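Putative Acetyltransferase from the GNAT family (Novosphingobium aromaticivorans DSM 12444, PDB 3EC4) probably transfers an acyl group from an acyl-coenzyme A donor to an acceptor that is not known, as a putative GNAT-family acetyltransferase. Local coordinates at residues L143-G148 with A176-K181; L195-S200 with R206-L211; V137-R142 with R172-R177. One frame throughout, in Å; residues are numbered along the deposited sequence.

The three contacts follow the GNAT core along the chain. The hairpin strands of interactions 3 and 1 come first, 137-142 running straight into 143-148. Both pack on helix 174-188, interaction 3 at its N-terminal start and interaction 1 in its next turns, and they share A176 and R177. Their centres lie about 7 Å apart. Interaction 2 comes last, where helix 202-210 folds back on strand 192-198. Its centre is about 15 Å from that of interaction 1 and about 20 Å from that of interaction 3. I179 touches Y208 and L211, so the two helices meet. All three contacts reach one mixed sheet, and together they pack both helices against it.

Interaction 1 of 3, residues L143-G148 with A176-K181; sequences LAAMAG and ARLIRK
L178 of helix 174-188 reaches down onto strand 142-149 and meets A145 and A147. These two alanines lie two residues apart, so both methyls face the helix. The contact is made by apolar packing. L178 CD1 comes to 3.4 Å from A145 CB, tighter than usual for two carbons. L178 CB rests 3.8 Å from A147 CB. The side chain thus touches one alanine with a branch tip and the other with its base. CG of L178 is anti to the carbonyl carbon (chi1 -75°), which lets the branch run back along the strand toward A145. The small alanines allow a close approach: the strand and helix axes pass 7.8 Å apart, with their directions 30° from parallel.

Backbone and polar groups play a smaller part. L178 CD1 also lies 3.5 Å from the backbone N of M146, a selenomethionine. The side chain of M146 leaves from the other face of the strand. Within the helix, R180 N bonds to A176 O and K181 N to R177 O. The charged side chains turn elsewhere: R177 forms a salt bridge with D98, and R180 makes a cation-pi contact with F96.

The strand is an inner one of the sheet. It is flanked by strand 134-139, where Y135 also touches L178, and by strand 157-165, where V163 touches A147 and I179. Helix 174-188 packs on the alanine face, while M112, L115 and A116 of helix 109-118 pack against M146 on the other.

Interaction 2 of 3, residues L195-S200 with R206-L211; sequences LHSYAS and RLYESL
The two methyls of L195 lie over one face of the Y208 ring. CD2 makes a CH-pi contact, 3.8 Å from the ring centroid and 14° off the ring normal. CD1 lies over the same face, nearer the CD2-CE2 side, 3.7 Å from Y208 CD2. With CG of L195 between the backbone N and the carbonyl carbon (chi1 58°), the end of the side chain is directed at the ring. S197 comes in at the ring edge, near its plane, with CB 4.0 Å from Y208 CE2. Its hydroxyl turns back to its own strand, and OG donates to Y198 O at 2.9 Å, tilted 28° from the carbonyl plane.

Strand 192-198 and helix 202-210 are successive elements of the C-terminal half of the GNAT fold. In several relatives a tyrosine in the corresponding helix acts as a general acid; no such role is established here. The Y208 hydroxyl is 2.6 Å from a water, which donates to H196 O at 3.1 Å and so ties the ring to the strand backbone. With an alanine here, a gap would probably open above the L195 methyls and the water would lose its hydroxyl partner. I179 of helix 174-188, M87 and F213 also touch the Y208 side chain.

Interaction 3 of 3, residues V137-R142 with R172-R177; sequences VRIDGR and RGLAAR
I139 and L174 meet tip to tip where a beta hairpin packs on the start of helix 174-188. Residues 172-175 fit the end of the Q/R-x-x-G-x-G/A signature of GNAT motif A, which in relatives binds the pyrophosphate of coenzyme A. The hairpin joins strands 134-139 and 142-149 through a type I' turn from I139 to R142.

Apolar packing comes first. I139 CD1 lies 4.0 Å from L174 CD1. Its CG1 is anti to the carbonyl carbon (chi1 -66°), and the chain then runs out straight to put CD1 at the leucine. V137 also faces L174, but it has two conformers, so its contact is tentative. Y169 touches both I139 and L174, and A144 of the next strand does the same.

Charged groups lie at the more exposed side of the contact. The extended chain of R172 crosses I139, and NH1 comes to 3.8 Å from I139 CD1. The approach is oblique to the guanidinium. D140 OD2 is 6.1 Å from R172 NH1, too far for a salt bridge, though the opposite charges may attract weakly. R172 NH2 has a weak hydrogen bond to E168 O.

Backbone geometry shapes both ends. G173 takes the N-cap position at a positive phi that suits glycine, and R177 N bonds to its O. In the turn, I139 and R142 bond to each other in both directions. R138 also has salt bridges to E111 and D108, and its NH1 donates to G141 O at 3.0 Å from above the carbonyl plane, with a bent N-H...O angle of 140°.

Interaction 1 of 3, residues L143-G148 with A176-K181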
loop_
_atom_site.group_PDB
_atom_site.type_symbol
_atom_site.label_atom_id
_atom_site.label_comp_id
_atom_site.label_asym_id
_atom_site.label_seq_id
_atom_site.Cartn_x
_atom_site.Cartn_y
_atom_site.Cartn_z
ATOM N N LEU A 143 -13.678 -10.293 -12.954
ATOM C CA LEU A 143 -13.216 -9.200 -12.084
ATOM C C LEU A 143 -12.308 -8.311 -12.905
ATOM O O LEU A 143 -11.180 -8.664 -13.147
ATOM C CB LEU A 143 -12.468 -9.745 -10.868
ATOM C CG LEU A 143 -11.922 -8.725 -9.848
ATOM C CD1 LEU A 143 -13.083 -7.890 -9.294
ATOM C CD2 LEU A 143 -11.096 -9.390 -8.775
ATOM N N ALA A 144 -12.814 -7.160 -13.330
ATOM C CA ALA A 144 -12.085 -6.283 -14.254
ATOM C C ALA A 144 -10.974 -5.486 -13.586
ATOM O O ALA A 144 -9.955 -5.205 -14.173
ATOM C CB ALA A 144 -13.048 -5.368 -14.926
ATOM N N ALA A 145 -11.210 -5.091 -12.339
ATOM C CA ALA A 145 -10.388 -4.103 -11.654
ATOM C C ALA A 145 -10.757 -4.153 -10.194
ATOM O O ALA A 145 -11.868 -4.548 -9.843
ATOM C CB ALA A 145 -10.643 -2.684 -12.183
HETATM N N MSE A 146 -9.825 -3.722 -9.367
HETATM C CA MSE A 146 -10.048 -3.642 -7.929
HETATM C C MSE A 146 -9.246 -2.525 -7.283
HETATM O O MSE A 146 -8.304 -1.956 -7.887
HETATM C CB MSE A 146 -9.729 -4.976 -7.261
HETATM C CG MSE A 146 -8.285 -5.247 -7.225
HETATM SE SE MSE A 146 -7.883 -6.954 -6.378
HETATM C CE MSE A 146 -6.019 -6.988 -6.646
ATOM N N ALA A 147 -9.596 -2.231 -6.029
ATOM C CA ALA A 147 -8.824 -1.326 -5.176
ATOM C C ALA A 147 -9.212 -1.596 -3.738
ATOM O O ALA A 147 -10.312 -2.066 -3.453
ATOM C CB ALA A 147 -9.064 0.164 -5.505
ATOM N N GLY A 148 -8.315 -1.239 -2.830
ATOM C CA GLY A 148 -8.523 -1.527 -1.441
ATOM C C GLY A 148 -7.837 -0.571 -0.494
ATOM O O GLY A 148 -7.314 0.495 -0.883
ATOM N N ALA A 176 -10.412 5.159 -11.341
ATOM C CA ALA A 176 -10.946 6.348 -10.719
ATOM C C ALA A 176 -12.194 6.032 -9.903
ATOM O O ALA A 176 -12.286 6.394 -8.727
ATOM C CB ALA A 176 -11.259 7.396 -11.760
ATOM N N ARG A 177 -13.113 5.280 -10.501
ATOM C CA ARG A 177 -14.338 4.910 -9.807
ATOM C C ARG A 177 -14.091 4.061 -8.559
ATOM O O ARG A 177 -14.710 4.281 -7.527
ATOM C CB ARG A 177 -15.309 4.237 -10.750
ATOM C CG ARG A 177 -15.876 5.183 -11.804
ATOM C CD ARG A 177 -16.471 4.398 -12.918
ATOM N NE ARG A 177 -17.572 3.570 -12.439
ATOM C CZ ARG A 177 -18.092 2.568 -13.129
ATOM N NH1 ARG A 177 -17.672 2.285 -14.363
ATOM N NH2 ARG A 177 -19.057 1.857 -12.591
ATOM N N LEU A 178 -13.140 3.139 -8.630
ATOM C CA LEU A 178 -12.761 2.318 -7.470
ATOM C C LEU A 178 -12.100 3.137 -6.351
ATOM O O LEU A 178 -12.422 2.947 -5.165
ATOM C CB LEU A 178 -11.843 1.186 -7.929
ATOM C CG LEU A 178 -12.650 0.082 -8.663
ATOM C CD1 LEU A 178 -11.817 -0.812 -9.563
ATOM C CD2 LEU A 178 -13.421 -0.795 -7.604
ATOM N N ILE A 179 -11.173 4.024 -6.711
ATOM C CA ILE A 179 -10.605 4.937 -5.715
ATOM C C ILE A 179 -11.718 5.754 -5.022
ATOM O O ILE A 179 -11.725 5.905 -3.800
ATOM C CB ILE A 179 -9.512 5.842 -6.329
ATOM C CG1 ILE A 179 -8.309 4.988 -6.749
ATOM C CG2 ILE A 179 -9.095 6.942 -5.289
ATOM C CD1 ILE A 179 -7.366 5.581 -7.801
ATOM N N ARG A 180 -12.644 6.298 -5.793
ATOM C CA ARG A 180 -13.786 7.018 -5.207
ATOM C C ARG A 180 -14.505 6.182 -4.159
ATOM O O ARG A 180 -14.865 6.691 -3.106
ATOM C CB ARG A 180 -14.805 7.418 -6.264
ATOM C CG ARG A 180 -14.373 8.567 -7.213
ATOM C CD ARG A 180 -15.455 8.772 -8.228
ATOM N NE ARG A 180 -15.301 9.861 -9.192
ATOM C CZ ARG A 180 -15.558 11.139 -8.918
ATOM N NH1 ARG A 180 -15.929 11.503 -7.711
ATOM N NH2 ARG A 180 -15.437 12.063 -9.864
ATOM N N LYS A 181 -14.763 4.924 -4.464
ATOM C CA LYS A 181 -15.487 4.065 -3.533
ATOM C C LYS A 181 -14.682 3.833 -2.263
ATOM O O LYS A 181 -15.177 3.939 -1.147
ATOM C CB LYS A 181 -15.819 2.743 -4.188
ATOM C CG LYS A 181 -16.718 1.869 -3.322
ATOM C CD LYS A 181 -18.109 2.427 -3.123
ATOM C CE LYS A 181 -18.944 1.438 -2.333
ATOM N NZ LYS A 181 -20.262 1.943 -2.058
#

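Interaction 2 of 3, residues L195-S200 with R206-L211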
loop_
_atom_site.group_PDB
_atom_site.type_symbol
_atom_site.label_atom_id
_atom_site.label_comp_id
_atom_site.label_asym_id
_atom_site.label_seq_id
_atom_site.Cartn_x
_atom_site.Cartn_y
_atom_site.Cartn_z
ATOM N N LEU A 195 -1.943 8.048 -0.057
ATOM C CA LEU A 195 -1.392 7.034 -0.920
ATOM C C LEU A 195 -0.008 7.427 -1.315
ATOM O O LEU A 195 0.422 8.537 -1.082
ATOM C CB LEU A 195 -2.265 6.818 -2.158
ATOM C CG LEU A 195 -2.522 8.042 -3.069
ATOM C CD1 LEU A 195 -1.326 8.329 -3.975
ATOM C CD2 LEU A 195 -3.820 7.883 -3.899
ATOM N N HIS A 196 0.706 6.476 -1.874
ATOM C CA HIS A 196 1.981 6.737 -2.520
ATOM C C HIS A 196 1.858 6.450 -3.996
ATOM O O HIS A 196 1.225 5.453 -4.388
ATOM C CB HIS A 196 3.109 5.847 -1.955
ATOM C CG HIS A 196 3.410 6.093 -0.505
ATOM N ND1 HIS A 196 2.905 5.302 0.502
ATOM C CD2 HIS A 196 4.133 7.066 0.110
ATOM C CE1 HIS A 196 3.311 5.767 1.673
ATOM N NE2 HIS A 196 4.070 6.826 1.459
ATOM N N SER A 197 2.468 7.297 -4.818
ATOM C CA SER A 197 2.704 6.993 -6.225
ATOM C C SER A 197 4.196 6.885 -6.423
ATOM O O SER A 197 4.907 7.566 -5.741
ATOM C CB SER A 197 2.213 8.145 -7.080
ATOM O OG SER A 197 2.339 7.887 -8.480
ATOM N N TYR A 198 4.643 6.172 -7.449
ATOM C CA TYR A 198 5.998 6.365 -7.917
ATOM C C TYR A 198 6.089 7.821 -8.337
ATOM O O TYR A 198 5.130 8.342 -8.928
ATOM C CB TYR A 198 6.331 5.437 -9.087
ATOM C CG TYR A 198 6.448 4.005 -8.669
ATOM C CD1 TYR A 198 7.632 3.544 -8.102
ATOM C CD2 TYR A 198 5.383 3.128 -8.753
ATOM C CE1 TYR A 198 7.774 2.267 -7.699
ATOM C CE2 TYR A 198 5.523 1.794 -8.332
ATOM C CZ TYR A 198 6.723 1.390 -7.788
ATOM O OH TYR A 198 6.935 0.096 -7.377
ATOM N N ALA A 199 7.213 8.484 -8.018
ATOM C CA ALA A 199 7.399 9.898 -8.378
ATOM C C ALA A 199 7.416 10.058 -9.879
ATOM O O ALA A 199 7.071 11.127 -10.417
ATOM C CB ALA A 199 8.685 10.453 -7.782
ATOM N N SER A 200 7.867 9.004 -10.556
ATOM C CA SER A 200 7.922 8.955 -12.008
ATOM C C SER A 200 6.568 8.904 -12.728
ATOM O O SER A 200 6.524 9.136 -13.938
ATOM C CB SER A 200 8.747 7.746 -12.463
ATOM O OG SER A 200 8.005 6.530 -12.263
ATOM N N ARG A 206 -1.592 12.961 -11.720
ATOM C CA ARG A 206 -2.687 13.772 -12.234
ATOM C C ARG A 206 -4.033 13.160 -11.928
ATOM O O ARG A 206 -4.965 13.886 -11.582
ATOM C CB ARG A 206 -2.534 13.990 -13.762
ATOM C CG ARG A 206 -1.413 14.936 -14.151
ATOM C CD ARG A 206 -1.453 15.265 -15.650
ATOM N NE ARG A 206 -1.327 14.113 -16.550
ATOM C CZ ARG A 206 -0.184 13.684 -17.105
ATOM N NH1 ARG A 206 0.964 14.271 -16.836
ATOM N NH2 ARG A 206 -0.196 12.636 -17.920
ATOM N N LEU A 207 -4.134 11.835 -12.002
ATOM C CA LEU A 207 -5.372 11.167 -11.710
ATOM C C LEU A 207 -5.706 11.396 -10.255
ATOM O O LEU A 207 -6.815 11.821 -9.911
ATOM C CB LEU A 207 -5.301 9.667 -11.996
ATOM C CG LEU A 207 -6.373 8.811 -11.346
ATOM C CD1 LEU A 207 -7.789 9.244 -11.841
ATOM C CD2 LEU A 207 -6.119 7.326 -11.609
ATOM N N TYR A 208 -4.718 11.151 -9.398
ATOM C CA TYR A 208 -4.935 11.345 -7.955
ATOM C C TYR A 208 -5.273 12.776 -7.601
ATOM O O TYR A 208 -6.169 12.993 -6.790
ATOM C CB TYR A 208 -3.744 10.838 -7.151
ATOM C CG TYR A 208 -3.409 9.398 -7.408
ATOM C CD1 TYR A 208 -4.394 8.424 -7.565
ATOM C CD2 TYR A 208 -2.079 9.006 -7.493
ATOM C CE1 TYR A 208 -4.046 7.091 -7.831
ATOM C CE2 TYR A 208 -1.738 7.686 -7.727
ATOM C CZ TYR A 208 -2.711 6.740 -7.899
ATOM O OH TYR A 208 -2.290 5.449 -8.148
ATOM N N GLU A 209 -4.565 13.753 -8.160
ATOM C CA GLU A 209 -4.964 15.164 -8.016
ATOM C C GLU A 209 -6.430 15.408 -8.381
ATOM O O GLU A 209 -7.128 16.159 -7.698
ATOM C CB GLU A 209 -4.050 16.080 -8.839
ATOM C CG GLU A 209 -2.685 16.194 -8.235
ATOM C CD GLU A 209 -1.708 16.916 -9.162
ATOM O OE1 GLU A 209 -1.991 17.070 -10.357
ATOM O OE2 GLU A 209 -0.674 17.338 -8.650
ATOM N N SER A 210 -6.913 14.768 -9.439
ATOM C CA SER A 210 -8.296 14.946 -9.877
ATOM C C SER A 210 -9.307 14.268 -8.949
ATOM O O SER A 210 -10.513 14.508 -9.042
ATOM C CB SER A 210 -8.447 14.493 -11.342
ATOM O OG SER A 210 -7.476 15.155 -12.150
ATOM N N LEU A 211 -8.822 13.412 -8.069
ATOM C CA LEU A 211 -9.652 12.699 -7.096
ATOM C C LEU A 211 -9.488 13.291 -5.700
ATOM O O LEU A 211 -9.935 12.699 -4.720
ATOM C CB LEU A 211 -9.264 11.217 -7.076
ATOM C CG LEU A 211 -9.696 10.430 -8.324
ATOM C CD1 LEU A 211 -8.969 9.051 -8.227
ATOM C CD2 LEU A 211 -11.175 10.309 -8.364
HETATM O O HOH W 1 -0.127 4.490 -6.978
#

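Interaction 3 of 3, residues V137-R142 with R172-R177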
loop_
_atom_site.group_PDB
_atom_site.type_symbol
_atom_site.label_atom_id
_atom_site.label_comp_id
_atom_site.label_asym_id
_atom_site.label_seq_id
_atom_site.Cartn_x
_atom_site.Cartn_y
_atom_site.Cartn_z
ATOM N N VAL A 137 -14.927 -4.157 -9.780
ATOM C CA VAL A 137 -15.905 -4.039 -10.842
ATOM C C VAL A 137 -15.831 -5.305 -11.676
ATOM O O VAL A 137 -14.735 -5.801 -11.979
ATOM C CB VAL A 137 -15.691 -2.799 -11.752
ATOM C CG1 VAL A 137 -16.822 -2.696 -12.765
ATOM C CG2 VAL A 137 -15.615 -1.526 -10.933
ATOM N N ARG A 138 -17.003 -5.819 -12.034
ATOM C CA ARG A 138 -17.109 -7.021 -12.868
ATOM C C ARG A 138 -17.625 -6.662 -14.242
ATOM O O ARG A 138 -18.540 -5.865 -14.365
ATOM C CB ARG A 138 -18.018 -8.075 -12.221
ATOM C CG ARG A 138 -17.445 -8.587 -10.899
ATOM C CD ARG A 138 -17.741 -10.065 -10.632
ATOM N NE ARG A 138 -16.829 -10.575 -9.606
ATOM C CZ ARG A 138 -15.923 -11.549 -9.778
ATOM N NH1 ARG A 138 -15.797 -12.178 -10.937
ATOM N NH2 ARG A 138 -15.140 -11.908 -8.770
ATOM N N ILE A 139 -17.025 -7.263 -15.254
ATOM C CA ILE A 139 -17.369 -7.067 -16.669
ATOM C C ILE A 139 -17.365 -8.467 -17.322
ATOM O O ILE A 139 -16.389 -9.214 -17.192
ATOM C CB ILE A 139 -16.337 -6.149 -17.370
ATOM C CG1 ILE A 139 -16.392 -4.739 -16.797
ATOM C CG2 ILE A 139 -16.573 -6.112 -18.908
ATOM C CD1 ILE A 139 -15.434 -3.749 -17.458
ATOM N N ASP A 140 -18.462 -8.822 -17.987
ATOM C CA ASP A 140 -18.666 -10.166 -18.597
ATOM C C ASP A 140 -18.454 -11.255 -17.561
ATOM O O ASP A 140 -17.874 -12.310 -17.858
ATOM C CB ASP A 140 -17.701 -10.424 -19.781
ATOM C CG ASP A 140 -17.716 -9.306 -20.833
ATOM O OD1 ASP A 140 -18.823 -8.885 -21.238
ATOM O OD2 ASP A 140 -16.610 -8.870 -21.256
ATOM N N GLY A 141 -18.854 -10.970 -16.326
ATOM C CA GLY A 141 -18.617 -11.888 -15.207
ATOM C C GLY A 141 -17.210 -11.988 -14.668
ATOM O O GLY A 141 -16.977 -12.674 -13.688
ATOM N N ARG A 142 -16.259 -11.307 -15.291
ATOM C CA ARG A 142 -14.877 -11.294 -14.821
ATOM C C ARG A 142 -14.626 -10.120 -13.875
ATOM O O ARG A 142 -15.273 -9.079 -13.993
ATOM C CB ARG A 142 -13.936 -11.220 -15.996
ATOM C CG ARG A 142 -14.199 -12.290 -16.995
ATOM C CD ARG A 142 -13.113 -12.452 -18.041
ATOM N NE ARG A 142 -13.432 -13.658 -18.812
ATOM C CZ ARG A 142 -14.195 -13.722 -19.910
ATOM N NH1 ARG A 142 -14.712 -12.644 -20.483
ATOM N NH2 ARG A 142 -14.415 -14.910 -20.459
ATOM N N ARG A 172 -11.144 2.691 -19.377
ATOM C CA ARG A 172 -12.609 2.835 -19.186
ATOM C C ARG A 172 -12.999 3.581 -17.905
ATOM O O ARG A 172 -14.160 3.620 -17.553
ATOM C CB ARG A 172 -13.281 1.471 -19.086
ATOM C CG ARG A 172 -12.957 0.561 -20.228
ATOM C CD ARG A 172 -13.877 -0.620 -20.209
ATOM N NE ARG A 172 -13.336 -1.647 -21.086
ATOM C CZ ARG A 172 -14.012 -2.707 -21.513
ATOM N NH1 ARG A 172 -15.271 -2.888 -21.160
ATOM N NH2 ARG A 172 -13.404 -3.590 -22.290
ATOM N N GLY A 173 -12.036 4.138 -17.196
ATOM C CA GLY A 173 -12.330 4.887 -15.967
ATOM C C GLY A 173 -12.553 4.051 -14.722
ATOM O O GLY A 173 -13.080 4.531 -13.706
ATOM N N LEU A 174 -12.127 2.804 -14.758
ATOM C CA LEU A 174 -12.436 1.907 -13.618
ATOM C C LEU A 174 -11.669 2.281 -12.378
ATOM O O LEU A 174 -12.257 2.318 -11.261
ATOM C CB LEU A 174 -12.221 0.455 -13.972
ATOM C CG LEU A 174 -13.094 -0.006 -15.139
ATOM C CD1 LEU A 174 -12.895 -1.501 -15.411
ATOM C CD2 LEU A 174 -14.551 0.368 -14.927
ATOM N N ALA A 175 -10.375 2.543 -12.549
ATOM C CA ALA A 175 -9.501 2.900 -11.420
ATOM C C ALA A 175 -10.021 4.100 -10.638
ATOM O O ALA A 175 -10.111 4.038 -9.413
ATOM C CB ALA A 175 -8.058 3.162 -11.889
ATOM N N ALA A 176 -10.412 5.159 -11.341
ATOM C CA ALA A 176 -10.946 6.348 -10.719
ATOM C C ALA A 176 -12.194 6.032 -9.903
ATOM O O ALA A 176 -12.286 6.394 -8.727
ATOM C CB ALA A 176 -11.259 7.396 -11.760
ATOM N N ARG A 177 -13.113 5.280 -10.501
ATOM C CA ARG A 177 -14.338 4.910 -9.807
ATOM C C ARG A 177 -14.091 4.061 -8.559
ATOM O O ARG A 177 -14.710 4.281 -7.527
ATOM C CB ARG A 177 -15.309 4.237 -10.750
ATOM C CG ARG A 177 -15.876 5.183 -11.804
ATOM C CD ARG A 177 -16.471 4.398 -12.918
ATOM N NE ARG A 177 -17.572 3.570 -12.439
ATOM C CZ ARG A 177 -18.092 2.568 -13.129
ATOM N NH1 ARG A 177 -17.672 2.285 -14.363
ATOM N NH2 ARG A 177 -19.057 1.857 -12.591
#